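Long-range contact in putidaredoxin reductase (Pseudomonas putida, PDB 1Q1R), which probably passes electrons from NADH through its bound FAD to putidaredoxin, the iron-sulfur partner of the cytochrome P450cam monooxygenase: residues A[30-42]-A[70-83]. Numbering follows the deposited sequence.
Sequences GNIRLVGDATVIP and YAAQNIQLLGGTQV. With FAD (flavin-adenine dinucleotide), chain C.
L34 takes hold of the neighbouring parallel strand by both backbone polar groups: its N gives a nearly straight hydrogen bond to Q76 O (2.7 Å, 171° at the hydrogen), and its O accepts L78 N. Q76 N on I32 O and G36 N on L78 O continue the pairing to either end. The L34 side chain runs outward from there: CB rests 3.8 Å from L77 CD1; CG, turned roughly away from the carbonyl carbon (chi1 -93°, well off a staggered value), nears I75 CG2; CD1 touches that same methyl and also meets the ring of Y70 at its edge, in the ring plane, 3.8 Å from CE2. Over one face of the same ring lies L77 CD2, which also touches P42 CD. The hydroxyl of Y70 reaches the P42 ring and shares a water with P42 O, tying the end of helix 67-72 to the loop after strand 31-35. On the side of the sheet that carries R33 and Q76, Q76 OE1 sits above the guanidinium face of R33, 3.1 Å from NH2 but at a poor hydrogen-bonding angle. Beyond the strands, G36 O takes T81 N and A38 O takes G80 N, so the two loops close together beside the adenosine. There V83 N and O pair with adenine N1A and N6A. Strand 31-35, helix 67-72 and strand 75-78 form a beta-alpha-beta unit at one edge of the parallel sheet of the FAD-binding, Rossmann-type domain of the glutathione reductase fold, with D37, just past strand 31-35, accepting the ribose hydroxyl O2B of FAD through OD2 at 2.6 Å.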
# COMPACT_ATOMS: atom_id res chain seq x y z
N GLY A 30 3.97 -26.34 15.10
CA GLY A 30 3.14 -25.84 16.18
C GLY A 30 1.79 -25.33 15.72
O GLY A 30 1.41 -25.50 14.56
N ASN A 31 1.05 -24.71 16.64
CA ASN A 31 -0.26 -24.17 16.33
C ASN A 31 -0.17 -22.74 15.83
O ASN A 31 0.65 -21.95 16.31
CB ASN A 31 -1.16 -24.23 17.57
CG ASN A 31 -1.47 -25.65 17.99
OD1 ASN A 31 -2.26 -26.33 17.34
ND2 ASN A 31 -0.84 -26.10 19.06
N ILE A 32 -1.01 -22.40 14.86
CA ILE A 32 -1.04 -21.07 14.29
C ILE A 32 -2.43 -20.47 14.43
O ILE A 32 -3.41 -21.04 13.96
CB ILE A 32 -0.66 -21.10 12.79
CG1 ILE A 32 0.69 -21.80 12.61
CG2 ILE A 32 -0.62 -19.68 12.23
CD1 ILE A 32 1.08 -22.03 11.17
N ARG A 33 -2.52 -19.32 15.09
CA ARG A 33 -3.81 -18.67 15.27
C ARG A 33 -3.84 -17.30 14.62
O ARG A 33 -3.05 -16.42 14.95
CB ARG A 33 -4.14 -18.51 16.76
CG ARG A 33 -5.24 -19.44 17.24
CD ARG A 33 -6.00 -18.83 18.41
NE ARG A 33 -7.25 -19.53 18.69
CZ ARG A 33 -7.32 -20.73 19.26
NH1 ARG A 33 -6.21 -21.37 19.61
NH2 ARG A 33 -8.50 -21.30 19.46
N LEU A 34 -4.76 -17.13 13.67
CA LEU A 34 -4.94 -15.86 12.98
C LEU A 34 -6.12 -15.19 13.66
O LEU A 34 -7.20 -15.78 13.74
CB LEU A 34 -5.26 -16.07 11.51
CG LEU A 34 -4.13 -16.07 10.48
CD1 LEU A 34 -4.70 -16.43 9.13
CD2 LEU A 34 -3.46 -14.70 10.43
N VAL A 35 -5.93 -13.98 14.15
CA VAL A 35 -7.01 -13.26 14.81
C VAL A 35 -7.15 -11.88 14.19
O VAL A 35 -6.20 -11.11 14.15
CB VAL A 35 -6.73 -13.11 16.32
CG1 VAL A 35 -7.92 -12.45 17.01
CG2 VAL A 35 -6.44 -14.48 16.93
N GLY A 36 -8.35 -11.57 13.70
CA GLY A 36 -8.57 -10.27 13.09
C GLY A 36 -9.94 -9.70 13.40
O GLY A 36 -10.90 -10.45 13.62
N ASP A 37 -10.05 -8.38 13.43
CA ASP A 37 -11.33 -7.76 13.72
C ASP A 37 -12.25 -7.80 12.50
O ASP A 37 -13.46 -7.62 12.63
CB ASP A 37 -11.16 -6.32 14.22
CG ASP A 37 -10.36 -5.44 13.26
OD1 ASP A 37 -10.27 -4.22 13.54
OD2 ASP A 37 -9.84 -5.95 12.25
N ALA A 38 -11.67 -8.06 11.33
CA ALA A 38 -12.46 -8.14 10.11
C ALA A 38 -13.27 -9.44 10.16
O ALA A 38 -12.79 -10.45 10.67
CB ALA A 38 -11.55 -8.13 8.88
N THR A 39 -14.48 -9.41 9.63
CA THR A 39 -15.32 -10.61 9.63
C THR A 39 -15.16 -11.42 8.35
O THR A 39 -15.16 -12.64 8.37
CB THR A 39 -16.81 -10.24 9.83
OG1 THR A 39 -16.97 -9.62 11.12
CG2 THR A 39 -17.69 -11.47 9.76
N VAL A 40 -15.01 -10.72 7.22
CA VAL A 40 -14.86 -11.36 5.92
C VAL A 40 -13.67 -12.30 5.79
O VAL A 40 -12.71 -12.24 6.57
CB VAL A 40 -14.70 -10.30 4.81
CG1 VAL A 40 -15.85 -9.29 4.86
CG2 VAL A 40 -13.36 -9.59 4.97
N ILE A 41 -13.74 -13.17 4.79
CA ILE A 41 -12.66 -14.11 4.51
C ILE A 41 -11.50 -13.26 3.96
O ILE A 41 -11.71 -12.41 3.11
CB ILE A 41 -13.10 -15.12 3.43
CG1 ILE A 41 -14.28 -15.94 3.95
CG2 ILE A 41 -11.94 -16.03 3.04
CD1 ILE A 41 -15.10 -16.59 2.85
N PRO A 42 -10.27 -13.48 4.46
CA PRO A 42 -9.12 -12.69 3.98
C PRO A 42 -9.10 -12.55 2.46
O PRO A 42 -9.26 -13.53 1.73
CB PRO A 42 -7.93 -13.47 4.53
CG PRO A 42 -8.46 -13.92 5.88
CD PRO A 42 -9.85 -14.42 5.53
N TYR A 70 -7.40 -23.00 5.00
CA TYR A 70 -7.10 -22.79 6.41
C TYR A 70 -7.22 -24.09 7.18
O TYR A 70 -6.34 -24.45 7.95
CB TYR A 70 -8.02 -21.73 7.02
CG TYR A 70 -7.84 -20.35 6.43
CD1 TYR A 70 -8.42 -20.01 5.21
CD2 TYR A 70 -7.06 -19.39 7.08
CE1 TYR A 70 -8.22 -18.76 4.64
CE2 TYR A 70 -6.86 -18.13 6.52
CZ TYR A 70 -7.44 -17.83 5.30
OH TYR A 70 -7.23 -16.60 4.73
N ALA A 71 -8.32 -24.81 6.95
CA ALA A 71 -8.55 -26.08 7.62
C ALA A 71 -7.46 -27.09 7.26
O ALA A 71 -6.87 -27.72 8.14
CB ALA A 71 -9.92 -26.63 7.23
N ALA A 72 -7.19 -27.22 5.97
CA ALA A 72 -6.18 -28.15 5.47
C ALA A 72 -4.79 -27.89 6.03
O ALA A 72 -4.10 -28.82 6.44
CB ALA A 72 -6.14 -28.10 3.94
N GLN A 73 -4.37 -26.63 6.05
CA GLN A 73 -3.05 -26.28 6.58
C GLN A 73 -3.08 -26.12 8.09
O GLN A 73 -2.10 -25.71 8.71
CB GLN A 73 -2.55 -24.99 5.93
CG GLN A 73 -2.20 -25.14 4.46
CD GLN A 73 -1.17 -26.23 4.23
OE1 GLN A 73 -0.06 -26.18 4.78
NE2 GLN A 73 -1.52 -27.21 3.42
N ASN A 74 -4.23 -26.46 8.68
CA ASN A 74 -4.41 -26.37 10.12
C ASN A 74 -4.07 -24.99 10.68
O ASN A 74 -3.29 -24.86 11.62
CB ASN A 74 -3.56 -27.44 10.81
CG ASN A 74 -4.21 -27.97 12.07
OD1 ASN A 74 -4.39 -27.24 13.05
ND2 ASN A 74 -4.58 -29.25 12.05
N ILE A 75 -4.66 -23.96 10.08
CA ILE A 75 -4.46 -22.59 10.53
C ILE A 75 -5.81 -22.13 11.08
O ILE A 75 -6.80 -22.09 10.35
CB ILE A 75 -4.03 -21.66 9.38
CG1 ILE A 75 -2.63 -22.06 8.89
CG2 ILE A 75 -4.03 -20.20 9.86
CD1 ILE A 75 -2.09 -21.18 7.78
N GLN A 76 -5.84 -21.82 12.36
CA GLN A 76 -7.08 -21.38 13.00
C GLN A 76 -7.35 -19.91 12.70
O GLN A 76 -6.54 -19.04 13.03
CB GLN A 76 -7.00 -21.61 14.51
CG GLN A 76 -6.61 -23.03 14.88
CD GLN A 76 -6.45 -23.22 16.37
OE1 GLN A 76 -7.40 -23.08 17.14
NE2 GLN A 76 -5.23 -23.54 16.80
N LEU A 77 -8.48 -19.65 12.06
CA LEU A 77 -8.86 -18.29 11.71
C LEU A 77 -9.96 -17.82 12.66
O LEU A 77 -11.03 -18.42 12.73
CB LEU A 77 -9.35 -18.24 10.26
CG LEU A 77 -9.76 -16.90 9.66
CD1 LEU A 77 -8.62 -15.91 9.73
CD2 LEU A 77 -10.19 -17.12 8.21
N LEU A 78 -9.69 -16.74 13.38
CA LEU A 78 -10.65 -16.20 14.33
C LEU A 78 -11.00 -14.78 13.91
O LEU A 78 -10.35 -13.81 14.32
CB LEU A 78 -10.03 -16.19 15.74
CG LEU A 78 -10.95 -16.42 16.94
CD1 LEU A 78 -10.15 -16.22 18.22
CD2 LEU A 78 -12.14 -15.47 16.90
N GLY A 79 -12.04 -14.66 13.08
CA GLY A 79 -12.46 -13.35 12.59
C GLY A 79 -13.42 -12.62 13.50
O GLY A 79 -13.85 -13.16 14.52
N GLY A 80 -13.75 -11.39 13.13
CA GLY A 80 -14.67 -10.58 13.92
C GLY A 80 -14.24 -10.44 15.36
O GLY A 80 -15.06 -10.20 16.24
N THR A 81 -12.94 -10.56 15.61
CA THR A 81 -12.41 -10.48 16.96
C THR A 81 -11.30 -9.46 17.09
O THR A 81 -10.27 -9.55 16.41
CB THR A 81 -11.89 -11.84 17.42
OG1 THR A 81 -12.92 -12.82 17.24
CG2 THR A 81 -11.49 -11.80 18.88
N GLN A 82 -11.50 -8.49 17.97
CA GLN A 82 -10.52 -7.44 18.20
C GLN A 82 -9.61 -7.75 19.38
O GLN A 82 -10.07 -8.10 20.46
CB GLN A 82 -11.24 -6.12 18.46
CG GLN A 82 -10.29 -4.97 18.80
CD GLN A 82 -11.00 -3.79 19.42
OE1 GLN A 82 -10.38 -2.78 19.76
NE2 GLN A 82 -12.32 -3.90 19.58
N VAL A 83 -8.30 -7.62 19.16
CA VAL A 83 -7.33 -7.84 20.22
C VAL A 83 -7.18 -6.46 20.86
O VAL A 83 -6.80 -5.50 20.19
CB VAL A 83 -5.97 -8.31 19.65
CG1 VAL A 83 -4.94 -8.39 20.77
CG2 VAL A 83 -6.12 -9.67 18.99
PA FAD C . -4.07 -4.61 6.38
O1A FAD C . -4.59 -3.32 6.90
O2A FAD C . -4.50 -5.05 5.03
O5B FAD C . -4.42 -5.78 7.41
C5B FAD C . -4.38 -5.57 8.83
C4B FAD C . -5.63 -6.23 9.46
O4B FAD C . -5.43 -6.38 10.91
C3B FAD C . -6.86 -5.33 9.29
O3B FAD C . -8.01 -6.16 9.06
C2B FAD C . -6.99 -4.67 10.64
O2B FAD C . -8.35 -4.31 10.89
C1B FAD C . -6.58 -5.79 11.57
N9A FAD C . -6.28 -5.36 12.96
C8A FAD C . -5.59 -4.27 13.34
N7A FAD C . -5.56 -4.21 14.68
C5A FAD C . -6.22 -5.26 15.14
C6A FAD C . -6.52 -5.72 16.43
N6A FAD C . -6.12 -5.04 17.50
N1A FAD C . -7.24 -6.87 16.57
C2A FAD C . -7.66 -7.56 15.50
N3A FAD C . -7.39 -7.13 14.26
C4A FAD C . -6.68 -5.99 14.06
N1 FAD C . -0.21 -2.38 -2.89
C2 FAD C . 0.52 -2.67 -4.04
O2 FAD C . 1.67 -3.09 -3.95
N3 FAD C . -0.07 -2.48 -5.31
C4 FAD C . -1.40 -2.01 -5.40
O4 FAD C . -1.92 -1.89 -6.51
C4X FAD C . -2.13 -1.72 -4.24
N5 FAD C . -3.43 -1.31 -4.33
C5X FAD C . -4.20 -1.09 -3.22
C6 FAD C . -5.55 -0.70 -3.35
C7 FAD C . -6.35 -0.49 -2.20
C7M FAD C . -7.81 -0.03 -2.37
C8 FAD C . -5.79 -0.69 -0.91
C8M FAD C . -6.64 -0.50 0.36
C9 FAD C . -4.45 -1.07 -0.78
C9A FAD C . -3.65 -1.27 -1.93
N10 FAD C . -2.29 -1.68 -1.82
C10 FAD C . -1.53 -1.91 -2.99
C1' FAD C . -1.66 -1.86 -0.47
C2' FAD C . -1.57 -3.34 -0.11
O2' FAD C . -2.85 -3.95 -0.33
C3' FAD C . -1.15 -3.52 1.36
O3' FAD C . 0.08 -2.82 1.59
C4' FAD C . -0.96 -5.01 1.69
O4' FAD C . -2.18 -5.71 1.46
C5' FAD C . -0.53 -5.23 3.15
O5' FAD C . -1.59 -4.96 4.08
P FAD C . -1.42 -5.43 5.62
O1P FAD C . -1.83 -6.85 5.71
O2P FAD C . -0.05 -5.07 6.05
O3P FAD C . -2.46 -4.48 6.43
O HOH W 1 -3.17 -24.43 14.63
O HOH W 2 -8.72 -16.24 2.38